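Glutamate receptor IIB (Drosophila melanogaster, PDB 4WXJ) binds glutamate through its extracellular ligand-binding domain, the part crystallised here, and probably serves as a subunit of a glutamate-gated ion channel at the neuromuscular junction. Local coordinates at residues I94-I99 against K224-A229; G117-S122 against L214-E219; F142-G147 against A196-T201; S151-E156 against E219-K224. One frame throughout, in Å; residues are numbered along the deposited sequence.

Contact 1 of 4, residues I94-I99 against K224-A229. With GLU (glutamic acid), chain C.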
loop_
_atom_site.group_PDB
_atom_site.type_symbol
_atom_site.label_atom_id
_atom_site.label_comp_id
_atom_site.label_asym_id
_atom_site.label_seq_id
_atom_site.Cartn_x
_atom_site.Cartn_y
_atom_site.Cartn_z
ATOM N N ILE A 94 6.784 5.310 6.061
ATOM C CA ILE A 94 5.333 5.457 5.970
ATOM C C ILE A 94 4.808 5.606 4.542
ATOM O O ILE A 94 5.441 6.228 3.686
ATOM C CB ILE A 94 4.848 6.674 6.793
ATOM C CG1 ILE A 94 3.316 6.765 6.761
ATOM C CG2 ILE A 94 5.488 7.961 6.275
ATOM C CD1 ILE A 94 2.735 7.778 7.729
ATOM N N CYS A 95 3.637 5.010 4.327
ATOM C CA CYS A 95 2.818 5.144 3.123
ATOM C C CYS A 95 1.675 4.158 3.324
ATOM O O CYS A 95 1.324 3.855 4.464
ATOM C CB CYS A 95 3.592 4.842 1.837
ATOM S SG CYS A 95 4.254 3.165 1.737
ATOM N N ASP A 96 1.097 3.646 2.241
ATOM C CA ASP A 96 0.233 2.473 2.357
ATOM C C ASP A 96 1.117 1.255 2.596
ATOM O O ASP A 96 1.233 0.375 1.746
ATOM C CB ASP A 96 -0.634 2.274 1.109
ATOM C CG ASP A 96 0.157 2.353 -0.180
ATOM O OD1 ASP A 96 1.132 3.136 -0.241
ATOM O OD2 ASP A 96 -0.201 1.627 -1.133
ATOM N N LEU A 97 1.749 1.229 3.766
ATOM C CA LEU A 97 2.728 0.205 4.097
ATOM C C LEU A 97 2.061 -0.889 4.919
ATOM O O LEU A 97 1.798 -0.720 6.109
ATOM C CB LEU A 97 3.907 0.821 4.858
ATOM C CG LEU A 97 5.152 -0.047 5.054
ATOM C CD1 LEU A 97 5.790 -0.419 3.721
ATOM C CD2 LEU A 97 6.154 0.681 5.938
ATOM N N THR A 98 1.780 -2.008 4.265
ATOM C CA THR A 98 1.050 -3.100 4.887
ATOM C C THR A 98 1.953 -3.938 5.780
ATOM O O THR A 98 3.085 -4.260 5.413
ATOM C CB THR A 98 0.414 -4.006 3.829
ATOM O OG1 THR A 98 -0.401 -3.215 2.956
ATOM C CG2 THR A 98 -0.440 -5.092 4.482
ATOM N N ILE A 99 1.439 -4.296 6.951
ATOM C CA ILE A 99 2.178 -5.135 7.885
ATOM C C ILE A 99 2.165 -6.587 7.414
ATOM O O ILE A 99 1.103 -7.196 7.278
ATOM C CB ILE A 99 1.591 -5.043 9.307
ATOM C CG1 ILE A 99 1.642 -3.593 9.798
ATOM C CG2 ILE A 99 2.355 -5.960 10.268
ATOM C CD1 ILE A 99 0.942 -3.348 11.120
ATOM N N LYS A 224 -6.131 -6.700 6.570
ATOM C CA LYS A 224 -4.803 -6.105 6.477
ATOM C C LYS A 224 -4.757 -4.755 7.187
ATOM O O LYS A 224 -5.792 -4.131 7.418
ATOM C CB LYS A 224 -4.392 -5.959 5.009
ATOM C CG LYS A 224 -4.484 -7.254 4.205
ATOM C CD LYS A 224 -3.626 -8.377 4.794
ATOM C CE LYS A 224 -3.932 -9.720 4.141
ATOM N NZ LYS A 224 -3.387 -10.860 4.933
ATOM N N HIS A 225 -3.547 -4.320 7.532
ATOM C CA HIS A 225 -3.348 -3.090 8.292
ATOM C C HIS A 225 -2.175 -2.281 7.754
ATOM O O HIS A 225 -1.149 -2.846 7.374
ATOM C CB HIS A 225 -3.092 -3.400 9.772
ATOM C CG HIS A 225 -4.005 -4.439 10.353
ATOM N ND1 HIS A 225 -5.252 -4.139 10.838
ATOM C CD2 HIS A 225 -3.828 -5.770 10.537
ATOM C CE1 HIS A 225 -5.823 -5.247 11.292
ATOM N NE2 HIS A 225 -4.981 -6.244 11.123
ATOM N N TYR A 226 -2.331 -0.958 7.735
ATOM C CA TYR A 226 -1.215 -0.052 7.480
ATOM C C TYR A 226 -0.606 0.390 8.800
ATOM O O TYR A 226 -1.325 0.782 9.721
ATOM C CB TYR A 226 -1.654 1.185 6.695
ATOM C CG TYR A 226 -2.138 0.930 5.286
ATOM C CD1 TYR A 226 -1.768 -0.211 4.586
ATOM C CD2 TYR A 226 -2.964 1.847 4.653
ATOM C CE1 TYR A 226 -2.216 -0.430 3.296
ATOM C CE2 TYR A 226 -3.413 1.637 3.367
ATOM C CZ TYR A 226 -3.038 0.498 2.694
ATOM O OH TYR A 226 -3.488 0.296 1.411
ATOM N N GLY A 227 0.720 0.341 8.879
ATOM C CA GLY A 227 1.435 0.773 10.064
ATOM C C GLY A 227 2.662 1.585 9.697
ATOM O O GLY A 227 3.205 1.447 8.600
ATOM N N ILE A 228 3.091 2.444 10.614
ATOM C CA ILE A 228 4.341 3.167 10.444
ATOM C C ILE A 228 5.491 2.241 10.809
ATOM O O ILE A 228 5.517 1.670 11.900
ATOM C CB ILE A 228 4.391 4.442 11.307
ATOM C CG1 ILE A 228 3.346 5.447 10.812
ATOM C CG2 ILE A 228 5.795 5.055 11.270
ATOM C CD1 ILE A 228 3.282 6.740 11.612
ATOM N N ALA A 229 6.439 2.095 9.890
ATOM C CA ALA A 229 7.589 1.229 10.110
ATOM C C ALA A 229 8.711 1.993 10.805
ATOM O O ALA A 229 9.008 3.135 10.450
ATOM C CB ALA A 229 8.076 0.652 8.791
HETATM N N GLU C . 0.344 -1.862 0.729
HETATM C CA GLU C . 1.022 -2.948 -0.031
HETATM C C GLU C . 2.402 -3.224 0.554
HETATM O O GLU C . 2.746 -2.693 1.612
HETATM C CB GLU C . 1.132 -2.573 -1.507
HETATM C CG GLU C . -0.184 -2.627 -2.269
HETATM C CD GLU C . -0.576 -4.032 -2.708
HETATM O OE1 GLU C . -1.720 -4.202 -3.180
HETATM O OE2 GLU C . 0.250 -4.964 -2.590
HETATM O OXT GLU C . 3.200 -3.980 -0.004
HETATM O O HOH W 1 -1.584 -6.376 7.698
#
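The hydroxyl of Thr98 (chi1 -55°) and the ring of Tyr226 (chi1 -65°) each stand anti to their own carbonyl carbon, and this brings Thr98 OG1 into the ring plane at the edge, 3.3 Å from Tyr226 CE1. Asp96 covers one face of the same ring, its CB lying 3.8 Å from the Tyr226 ring centroid in a CH-pi contact, while its carboxylate turns away to Tyr68. The backbones are tied by two nearly straight bonds, Gly227 N to Leu97 O (3.2 Å) and Ile99 N to His225 O (3.0 Å). This is the hinge of the two-lobed clamshell fold of ionotropic glutamate receptors: strand 214-230 runs between the lobes, and the loop after strand 92-93 makes an inverse gamma turn at Asp96 before bridging it at Thr98. The turn sets three groups round the bound glutamate. The ligand N donates to Asp96 O (2.6 Å) and to Thr98 OG1, whereas the ligand O receives Thr98 N at 2.9 Å. Glu200 also bonds to the hydroxyls of Thr98 and Tyr226, coupling the ring to the ligand site. Farther along, Leu97 CD2 presses on Ala229 CB at a tight 3.4 Å.

Contact 2 of 4, residues G117-S122 against L214-E219; sequences GISILS and LTQIGE
The flat groups that meet between Ile120-Ser122 and Leu214-Ile217 are peptide units, which join edge on through N-H and C=O, while the side chains stand off the two faces of the sheet. Ser122 and Thr215 exchange two bonds, Ser122 N to Thr215 O and Thr215 N to Ser122 O, both 2.9 Å and both close to the line of the carbonyl. The third, from Ile217 N to Ile120 O (2.9 Å), arrives tilted 16° out of the carbonyl plane. Two CA-H groups add weaker contacts to the same carbonyls: Gln216 CA lies 3.4 Å from Ile120 O, and Leu214 CA 3.3 Å from Ser122 O.

The strands are antiparallel but twisted, their directions 148° apart, with Ser122 and Thr215 a hydrogen-bonded pair and Leu121 and Gln216 a non-hydrogen-bonded one. Ile120, Ser122, Thr215 and Ile217 share one face of the sheet. There Ile217 sets CG1 anti to its carbonyl carbon (chi1 -68°) and stays extended, which sends CD1 diagonally over Ser122 to a tight 3.2 Å from Ser122 CB; the Ser122 hydroxyl bonds to Thr126. Leu121 lies on the other face and brings CD1 to 3.9 Å from Leu214 CB.

Together the strands form one edge of the sheet in the second lobe of the clamshell, 214-230 being outermost and 108-123 lying between it and strand 195-200. Helix 181-191 touches Leu121 and Leu214 through Val185, helix 201-208 meets Ser119, Leu121 and Gln216 through Leu204, and Ile120 packs on Ala196 and Leu198 of strand 195-200.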
loop_
_atom_site.group_PDB
_atom_site.type_symbol
_atom_site.label_atom_id
_atom_site.label_comp_id
_atom_site.label_asym_id
_atom_site.label_seq_id
_atom_site.Cartn_x
_atom_site.Cartn_y
_atom_site.Cartn_z
ATOM N N GLY A 117 -8.792 -4.243 3.414
ATOM C CA GLY A 117 -8.868 -5.583 2.874
ATOM C C GLY A 117 -8.345 -5.609 1.452
ATOM O O GLY A 117 -7.732 -4.647 0.987
ATOM N N ILE A 118 -8.597 -6.720 0.771
ATOM C CA ILE A 118 -8.198 -6.907 -0.617
ATOM C C ILE A 118 -9.443 -7.128 -1.467
ATOM O O ILE A 118 -10.420 -7.717 -1.006
ATOM C CB ILE A 118 -7.237 -8.106 -0.769
ATOM C CG1 ILE A 118 -5.948 -7.863 0.022
ATOM C CG2 ILE A 118 -6.912 -8.363 -2.240
ATOM C CD1 ILE A 118 -5.083 -9.102 0.175
ATOM N N SER A 119 -9.411 -6.649 -2.705
ATOM C CA SER A 119 -10.508 -6.895 -3.627
ATOM C C SER A 119 -10.017 -6.830 -5.068
ATOM O O SER A 119 -8.813 -6.743 -5.322
ATOM C CB SER A 119 -11.641 -5.893 -3.396
ATOM O OG SER A 119 -12.847 -6.348 -3.991
ATOM N N ILE A 120 -10.960 -6.875 -6.005
ATOM C CA ILE A 120 -10.643 -6.990 -7.423
ATOM C C ILE A 120 -11.057 -5.736 -8.190
ATOM O O ILE A 120 -12.233 -5.383 -8.222
ATOM C CB ILE A 120 -11.346 -8.213 -8.047
ATOM C CG1 ILE A 120 -11.011 -9.489 -7.268
ATOM C CG2 ILE A 120 -10.947 -8.370 -9.513
ATOM C CD1 ILE A 120 -11.944 -10.644 -7.564
ATOM N N LEU A 121 -10.083 -5.072 -8.807
ATOM C CA LEU A 121 -10.363 -3.946 -9.694
ATOM C C LEU A 121 -10.522 -4.466 -11.115
ATOM O O LEU A 121 -9.640 -5.157 -11.633
ATOM C CB LEU A 121 -9.248 -2.898 -9.631
ATOM C CG LEU A 121 -9.421 -1.695 -10.566
ATOM C CD1 LEU A 121 -10.644 -0.881 -10.183
ATOM C CD2 LEU A 121 -8.176 -0.825 -10.563
ATOM N N SER A 122 -11.644 -4.126 -11.742
ATOM C CA SER A 122 -11.961 -4.636 -13.069
ATOM C C SER A 122 -12.538 -3.561 -13.982
ATOM O O SER A 122 -13.042 -2.535 -13.524
ATOM C CB SER A 122 -12.951 -5.796 -12.963
ATOM O OG SER A 122 -13.308 -6.271 -14.249
ATOM N N LEU A 214 -14.242 1.795 -14.536
ATOM C CA LEU A 214 -13.783 0.721 -13.657
ATOM C C LEU A 214 -14.779 0.440 -12.536
ATOM O O LEU A 214 -15.563 1.306 -12.153
ATOM C CB LEU A 214 -12.424 1.079 -13.057
ATOM C CG LEU A 214 -11.321 1.427 -14.056
ATOM C CD1 LEU A 214 -10.040 1.781 -13.317
ATOM C CD2 LEU A 214 -11.086 0.280 -15.027
ATOM N N THR A 215 -14.736 -0.782 -12.013
ATOM C CA THR A 215 -15.608 -1.182 -10.914
ATOM C C THR A 215 -14.954 -2.271 -10.071
ATOM O O THR A 215 -13.956 -2.871 -10.475
ATOM C CB THR A 215 -16.972 -1.690 -11.430
ATOM O OG1 THR A 215 -17.843 -1.950 -10.320
ATOM C CG2 THR A 215 -16.805 -2.963 -12.255
ATOM N N GLN A 216 -15.525 -2.519 -8.897
ATOM C CA GLN A 216 -15.039 -3.563 -8.005
ATOM C C GLN A 216 -15.825 -4.849 -8.234
ATOM O O GLN A 216 -17.050 -4.817 -8.363
ATOM C CB GLN A 216 -15.156 -3.117 -6.545
ATOM C CG GLN A 216 -14.621 -4.127 -5.530
ATOM C CD GLN A 216 -14.843 -3.699 -4.090
ATOM O OE1 GLN A 216 -15.037 -4.538 -3.210
ATOM N NE2 GLN A 216 -14.807 -2.394 -3.840
ATOM N N ILE A 217 -15.118 -5.975 -8.291
ATOM C CA ILE A 217 -15.761 -7.281 -8.389
ATOM C C ILE A 217 -15.796 -7.957 -7.023
ATOM O O ILE A 217 -14.762 -8.129 -6.378
ATOM C CB ILE A 217 -15.041 -8.203 -9.396
ATOM C CG1 ILE A 217 -15.218 -7.667 -10.818
ATOM C CG2 ILE A 217 -15.581 -9.638 -9.297
ATOM C CD1 ILE A 217 -14.454 -8.442 -11.881
ATOM N N GLY A 218 -16.994 -8.340 -6.595
ATOM C CA GLY A 218 -17.165 -9.092 -5.368
ATOM C C GLY A 218 -16.945 -8.278 -4.111
ATOM O O GLY A 218 -16.858 -7.048 -4.150
ATOM N N GLU A 219 -16.856 -8.982 -2.988
ATOM C CA GLU A 219 -16.678 -8.363 -1.682
ATOM C C GLU A 219 -15.204 -8.220 -1.332
ATOM O O GLU A 219 -14.343 -8.852 -1.945
ATOM C CB GLU A 219 -17.381 -9.193 -0.604
ATOM C CG GLU A 219 -18.892 -9.239 -0.735
ATOM C CD GLU A 219 -19.571 -8.053 -0.078
ATOM O OE1 GLU A 219 -19.388 -7.863 1.143
ATOM O OE2 GLU A 219 -20.287 -7.312 -0.784
#

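Contact 3 of 4, residues F142-G147 against A196-T201; sequences FGTIRG and AFLMET. With GLU (glutamic acid), chain C.
A parallel strand pair in the second lobe of the clamshell joins Phe142 and Gly143 to Ala196 and Phe197, and both segments run on from it into the glutamate pocket. The sheet belongs to the periplasmic-binding-protein-like fold of this receptor family, with helices 149-155, 160-171 and 181-191 filling the connection between the two strands. Leu198 N donates to Gly143 O at 3.0 Å, whereas the bond from Gly143 N to Ala196 O is weak, at 3.3 Å. On one side the side chains of Phe142 and Leu198 run alongside each other in the same direction, with Phe142 CD2 3.6 Å from Leu198 CD1. Phe197 swings its CG anti to the backbone N (chi1 -170°), and its ring reaches past the end of strand 141-143, where Ile145 CG1 meets it in plane at the edge, 3.8 Å from Phe197 CZ. Beyond this the segments diverge, and a water lies between them: it accepts from Ile145 N (3.0 Å) and sits near both Leu198 O and OE1 of the bound glutamate. Glu200, at the N-cap of helix 201-208, turns its carboxylate to the ligand amine; OE1 of Glu200 accepts from the ligand N at 2.9 Å, and OE2 more weakly at 3.1 Å.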
loop_
_atom_site.group_PDB
_atom_site.type_symbol
_atom_site.label_atom_id
_atom_site.label_comp_id
_atom_site.label_asym_id
_atom_site.label_seq_id
_atom_site.Cartn_x
_atom_site.Cartn_y
_atom_site.Cartn_z
ATOM N N PHE A 142 -5.166 -11.907 -14.487
ATOM C CA PHE A 142 -5.144 -11.054 -13.304
ATOM C C PHE A 142 -3.802 -11.122 -12.586
ATOM O O PHE A 142 -3.057 -12.091 -12.736
ATOM C CB PHE A 142 -6.271 -11.444 -12.345
ATOM C CG PHE A 142 -6.320 -12.911 -12.028
ATOM C CD1 PHE A 142 -7.052 -13.779 -12.821
ATOM C CD2 PHE A 142 -5.640 -13.422 -10.935
ATOM C CE1 PHE A 142 -7.100 -15.128 -12.532
ATOM C CE2 PHE A 142 -5.685 -14.772 -10.641
ATOM C CZ PHE A 142 -6.416 -15.625 -11.441
ATOM N N GLY A 143 -3.499 -10.085 -11.809
ATOM C CA GLY A 143 -2.245 -10.028 -11.083
ATOM C C GLY A 143 -2.212 -8.984 -9.985
ATOM O O GLY A 143 -3.217 -8.330 -9.697
ATOM N N THR A 144 -1.037 -8.835 -9.377
ATOM C CA THR A 144 -0.834 -7.925 -8.254
ATOM C C THR A 144 0.456 -7.135 -8.431
ATOM O O THR A 144 1.176 -7.309 -9.412
ATOM C CB THR A 144 -0.755 -8.684 -6.907
ATOM O OG1 THR A 144 0.437 -9.479 -6.871
ATOM C CG2 THR A 144 -1.964 -9.580 -6.710
ATOM N N ILE A 145 0.749 -6.271 -7.466
ATOM C CA ILE A 145 2.033 -5.591 -7.430
ATOM C C ILE A 145 3.119 -6.601 -7.086
ATOM O O ILE A 145 2.977 -7.387 -6.150
ATOM C CB ILE A 145 2.038 -4.443 -6.413
ATOM C CG1 ILE A 145 1.093 -3.338 -6.884
ATOM C CG2 ILE A 145 3.450 -3.881 -6.235
ATOM C CD1 ILE A 145 0.774 -2.309 -5.824
ATOM N N ARG A 146 4.206 -6.562 -7.848
ATOM C CA ARG A 146 5.319 -7.483 -7.668
ATOM C C ARG A 146 5.967 -7.304 -6.298
ATOM O O ARG A 146 6.450 -6.222 -5.970
ATOM C CB ARG A 146 6.348 -7.265 -8.779
ATOM C CG ARG A 146 7.511 -8.245 -8.779
ATOM C CD ARG A 146 8.439 -8.005 -9.966
ATOM N NE ARG A 146 7.722 -8.040 -11.242
ATOM C CZ ARG A 146 7.294 -6.970 -11.912
ATOM N NH1 ARG A 146 7.506 -5.741 -11.453
ATOM N NH2 ARG A 146 6.649 -7.131 -13.058
ATOM N N GLY A 147 5.969 -8.367 -5.499
ATOM C CA GLY A 147 6.581 -8.322 -4.184
ATOM C C GLY A 147 5.801 -7.502 -3.169
ATOM O O GLY A 147 6.302 -7.224 -2.080
ATOM N N ALA A 196 -7.729 -8.056 -14.822
ATOM C CA ALA A 196 -8.250 -7.575 -13.550
ATOM C C ALA A 196 -7.099 -7.420 -12.563
ATOM O O ALA A 196 -6.134 -8.182 -12.598
ATOM C CB ALA A 196 -9.298 -8.524 -13.014
ATOM N N PHE A 197 -7.201 -6.429 -11.686
ATOM C CA PHE A 197 -6.110 -6.094 -10.781
ATOM C C PHE A 197 -6.514 -6.352 -9.335
ATOM O O PHE A 197 -7.477 -5.774 -8.833
ATOM C CB PHE A 197 -5.698 -4.631 -10.976
ATOM C CG PHE A 197 -4.432 -4.249 -10.259
ATOM C CD1 PHE A 197 -3.268 -4.976 -10.442
ATOM C CD2 PHE A 197 -4.402 -3.144 -9.423
ATOM C CE1 PHE A 197 -2.102 -4.621 -9.790
ATOM C CE2 PHE A 197 -3.238 -2.783 -8.771
ATOM C CZ PHE A 197 -2.088 -3.522 -8.954
ATOM N N LEU A 198 -5.779 -7.246 -8.681
ATOM C CA LEU A 198 -6.003 -7.548 -7.276
ATOM C C LEU A 198 -5.226 -6.556 -6.422
ATOM O O LEU A 198 -4.001 -6.451 -6.527
ATOM C CB LEU A 198 -5.585 -8.985 -6.971
ATOM C CG LEU A 198 -6.539 -10.051 -7.510
ATOM C CD1 LEU A 198 -5.764 -11.247 -8.029
ATOM C CD2 LEU A 198 -7.528 -10.476 -6.438
ATOM N N MET A 199 -5.944 -5.817 -5.583
ATOM C CA MET A 199 -5.350 -4.712 -4.842
ATOM C C MET A 199 -6.081 -4.464 -3.533
ATOM O O MET A 199 -7.127 -5.051 -3.268
ATOM C CB MET A 199 -5.365 -3.441 -5.692
ATOM C CG MET A 199 -6.762 -2.943 -6.027
ATOM S SD MET A 199 -6.777 -1.664 -7.303
ATOM C CE MET A 199 -5.746 -0.405 -6.552
ATOM N N GLU A 200 -5.516 -3.579 -2.722
ATOM C CA GLU A 200 -6.081 -3.256 -1.425
ATOM C C GLU A 200 -7.271 -2.313 -1.579
ATOM O O GLU A 200 -7.277 -1.441 -2.450
ATOM C CB GLU A 200 -5.000 -2.653 -0.532
ATOM C CG GLU A 200 -3.932 -3.677 -0.157
ATOM C CD GLU A 200 -2.715 -3.066 0.511
ATOM O OE1 GLU A 200 -2.504 -1.845 0.376
ATOM O OE2 GLU A 200 -1.964 -3.818 1.168
ATOM N N THR A 201 -8.279 -2.508 -0.733
ATOM C CA THR A 201 -9.561 -1.822 -0.871
ATOM C C THR A 201 -9.433 -0.305 -0.766
ATOM O O THR A 201 -10.188 0.435 -1.400
ATOM C CB THR A 201 -10.558 -2.314 0.187
ATOM O OG1 THR A 201 -9.955 -2.240 1.485
ATOM C CG2 THR A 201 -10.959 -3.750 -0.099
HETATM N N GLU C . 0.344 -1.862 0.729
HETATM C CA GLU C . 1.022 -2.948 -0.031
HETATM C C GLU C . 2.402 -3.224 0.554
HETATM O O GLU C . 2.746 -2.693 1.612
HETATM C CB GLU C . 1.132 -2.573 -1.507
HETATM C CG GLU C . -0.184 -2.627 -2.269
HETATM C CD GLU C . -0.576 -4.032 -2.708
HETATM O OE1 GLU C . -1.720 -4.202 -3.180
HETATM O OE2 GLU C . 0.250 -4.964 -2.590
HETATM O OXT GLU C . 3.200 -3.980 -0.004
HETATM O O HOH W 2 -1.322 -5.337 -5.562
#

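Contact 4 of 4, residues S151-E156 against E219-K224; sequences SVYFSE and ESFGEK
Helix 149-155, whose first residues Ala149 and Thr150 bind glutamate, rests through Tyr153 and Phe154 on the corner that strand 214-230 turns at Gly222. No hydrogen bond joins the two segments; aromatic carbon does most of the touching. Tyr153, its CG anti to the backbone N (chi1 172°), leans outward from the helix toward Phe221, and the two rings meet obliquely, centroids 5.4 Å apart and planes at 44°. The closest approach is made by the phenol oxygen, with Tyr153 OH 3.4 Å from Phe221 CD1; the same hydroxyl has a weak bond to Asn162. Phe154 comes at Phe221 crosswise, its CZ 4.1 Å from Phe221 CE1, and carries Tyr153 CD1 over the centre of one face. Gly222 lets the strand pass close by, its CA 4.0 Å from Tyr153 CE2. Past the corner Lys224 bends at chi2 and its chain crosses the Tyr153 side chain at about a right angle, with Lys224 CE 3.7 Å from Tyr153 CD2 and NZ in the ring plane at the edge. Ile118 of strand 108-123 touches both Tyr153 and Phe221. The arrangement belongs to the second lobe of the glutamate-receptor clamshell, where the ligand-binding helix packs on the strand leading back to the hinge.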
loop_
_atom_site.group_PDB
_atom_site.type_symbol
_atom_site.label_atom_id
_atom_site.label_comp_id
_atom_site.label_asym_id
_atom_site.label_seq_id
_atom_site.Cartn_x
_atom_site.Cartn_y
_atom_site.Cartn_z
ATOM N N SER A 151 0.445 -9.781 -2.924
ATOM C CA SER A 151 1.105 -11.007 -3.369
ATOM C C SER A 151 1.295 -11.962 -2.198
ATOM O O SER A 151 1.151 -13.175 -2.347
ATOM C CB SER A 151 2.461 -10.704 -4.009
ATOM O OG SER A 151 2.305 -10.224 -5.331
ATOM N N VAL A 152 1.628 -11.403 -1.036
ATOM C CA VAL A 152 1.840 -12.203 0.166
ATOM C C VAL A 152 0.564 -12.926 0.572
ATOM O O VAL A 152 0.613 -14.060 1.046
ATOM C CB VAL A 152 2.332 -11.335 1.348
ATOM C CG1 VAL A 152 2.422 -12.161 2.631
ATOM C CG2 VAL A 152 3.680 -10.706 1.027
ATOM N N TYR A 153 -0.579 -12.266 0.392
ATOM C CA TYR A 153 -1.859 -12.847 0.781
ATOM C C TYR A 153 -2.102 -14.167 0.055
ATOM O O TYR A 153 -2.614 -15.119 0.637
ATOM C CB TYR A 153 -3.008 -11.874 0.491
ATOM C CG TYR A 153 -4.380 -12.487 0.694
ATOM C CD1 TYR A 153 -5.052 -13.101 -0.355
ATOM C CD2 TYR A 153 -4.997 -12.458 1.938
ATOM C CE1 TYR A 153 -6.301 -13.668 -0.173
ATOM C CE2 TYR A 153 -6.249 -13.023 2.129
ATOM C CZ TYR A 153 -6.894 -13.626 1.070
ATOM O OH TYR A 153 -8.136 -14.187 1.258
ATOM N N PHE A 154 -1.727 -14.216 -1.218
ATOM C CA PHE A 154 -1.943 -15.407 -2.031
ATOM C C PHE A 154 -0.789 -16.402 -1.923
ATOM O O PHE A 154 -1.013 -17.606 -1.814
ATOM C CB PHE A 154 -2.156 -15.011 -3.493
ATOM C CG PHE A 154 -3.435 -14.259 -3.732
ATOM C CD1 PHE A 154 -4.642 -14.930 -3.816
ATOM C CD2 PHE A 154 -3.428 -12.880 -3.869
ATOM C CE1 PHE A 154 -5.820 -14.240 -4.031
ATOM C CE2 PHE A 154 -4.603 -12.185 -4.086
ATOM C CZ PHE A 154 -5.801 -12.866 -4.167
ATOM N N SER A 155 0.441 -15.903 -1.942
ATOM C CA SER A 155 1.610 -16.780 -1.963
ATOM C C SER A 155 1.794 -17.545 -0.648
ATOM O O SER A 155 2.372 -18.632 -0.638
ATOM C CB SER A 155 2.875 -15.975 -2.279
ATOM O OG SER A 155 3.176 -15.052 -1.247
ATOM N N GLU A 156 1.291 -16.988 0.452
ATOM C CA GLU A 156 1.461 -17.597 1.773
ATOM C C GLU A 156 0.245 -18.408 2.227
ATOM O O GLU A 156 0.315 -19.135 3.217
ATOM C CB GLU A 156 1.763 -16.517 2.817
ATOM C CG GLU A 156 3.094 -15.807 2.613
ATOM C CD GLU A 156 4.284 -16.732 2.794
ATOM O OE1 GLU A 156 4.301 -17.496 3.785
ATOM O OE2 GLU A 156 5.197 -16.699 1.944
ATOM N N GLU A 219 -16.856 -8.982 -2.988
ATOM C CA GLU A 219 -16.678 -8.363 -1.682
ATOM C C GLU A 219 -15.204 -8.220 -1.332
ATOM O O GLU A 219 -14.343 -8.852 -1.945
ATOM C CB GLU A 219 -17.381 -9.193 -0.604
ATOM C CG GLU A 219 -18.892 -9.239 -0.735
ATOM C CD GLU A 219 -19.571 -8.053 -0.078
ATOM O OE1 GLU A 219 -19.388 -7.863 1.143
ATOM O OE2 GLU A 219 -20.287 -7.312 -0.784
ATOM N N SER A 220 -14.921 -7.387 -0.337
ATOM C CA SER A 220 -13.584 -7.312 0.229
ATOM C C SER A 220 -13.286 -8.604 0.978
ATOM O O SER A 220 -14.178 -9.186 1.593
ATOM C CB SER A 220 -13.459 -6.109 1.165
ATOM O OG SER A 220 -12.230 -6.133 1.873
ATOM N N PHE A 221 -12.038 -9.054 0.912
ATOM C CA PHE A 221 -11.605 -10.218 1.676
ATOM C C PHE A 221 -10.236 -9.969 2.295
ATOM O O PHE A 221 -9.458 -9.152 1.802
ATOM C CB PHE A 221 -11.573 -11.471 0.795
ATOM C CG PHE A 221 -10.785 -11.307 -0.473
ATOM C CD1 PHE A 221 -9.419 -11.534 -0.492
ATOM C CD2 PHE A 221 -11.415 -10.940 -1.652
ATOM C CE1 PHE A 221 -8.694 -11.388 -1.661
ATOM C CE2 PHE A 221 -10.694 -10.794 -2.823
ATOM C CZ PHE A 221 -9.333 -11.017 -2.827
ATOM N N GLY A 222 -9.957 -10.679 3.384
ATOM C CA GLY A 222 -8.712 -10.520 4.110
ATOM C C GLY A 222 -8.797 -9.417 5.149
ATOM O O GLY A 222 -9.686 -8.566 5.093
ATOM N N GLU A 223 -7.867 -9.446 6.100
ATOM C CA GLU A 223 -7.753 -8.416 7.130
ATOM C C GLU A 223 -6.331 -7.875 7.160
ATOM O O GLU A 223 -5.433 -8.513 7.709
ATOM C CB GLU A 223 -8.123 -8.973 8.508
ATOM C CG GLU A 223 -9.581 -9.369 8.671
ATOM C CD GLU A 223 -9.877 -9.916 10.059
ATOM O OE1 GLU A 223 -9.221 -9.478 11.031
ATOM O OE2 GLU A 223 -10.759 -10.792 10.177
ATOM N N LYS A 224 -6.131 -6.700 6.570
ATOM C CA LYS A 224 -4.803 -6.105 6.477
ATOM C C LYS A 224 -4.757 -4.755 7.187
ATOM O O LYS A 224 -5.792 -4.131 7.418
ATOM C CB LYS A 224 -4.392 -5.959 5.009
ATOM C CG LYS A 224 -4.484 -7.254 4.205
ATOM C CD LYS A 224 -3.626 -8.377 4.794
ATOM C CE LYS A 224 -3.932 -9.720 4.141
ATOM N NZ LYS A 224 -3.387 -10.860 4.933
#

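Strand 214-230 links contacts 1, 2 and 4: from its start it pairs with 117-122, turns past helix 149-155, then passes 94-99 at the hinge. Contacts 2 and 3 lie in one sheet, centres about 10 Å apart, with strands 108-123 and 195-200 adjoining; contact 4, its centre also about 10 Å from that of contact 3, is joined to it by bonds from Ser151 to Thr144 and Ile145. Along the chain, contact 1 spans all the others, and contact 3 lies within the span of contact 2. Contacts 1 and 3, centres about 17 Å apart, both hold the bound glutamate, and Glu200 of contact 3 reaches across to contact 1. Ligand, hinge and second lobe are thereby connected, consistent with lobe closure on glutamate.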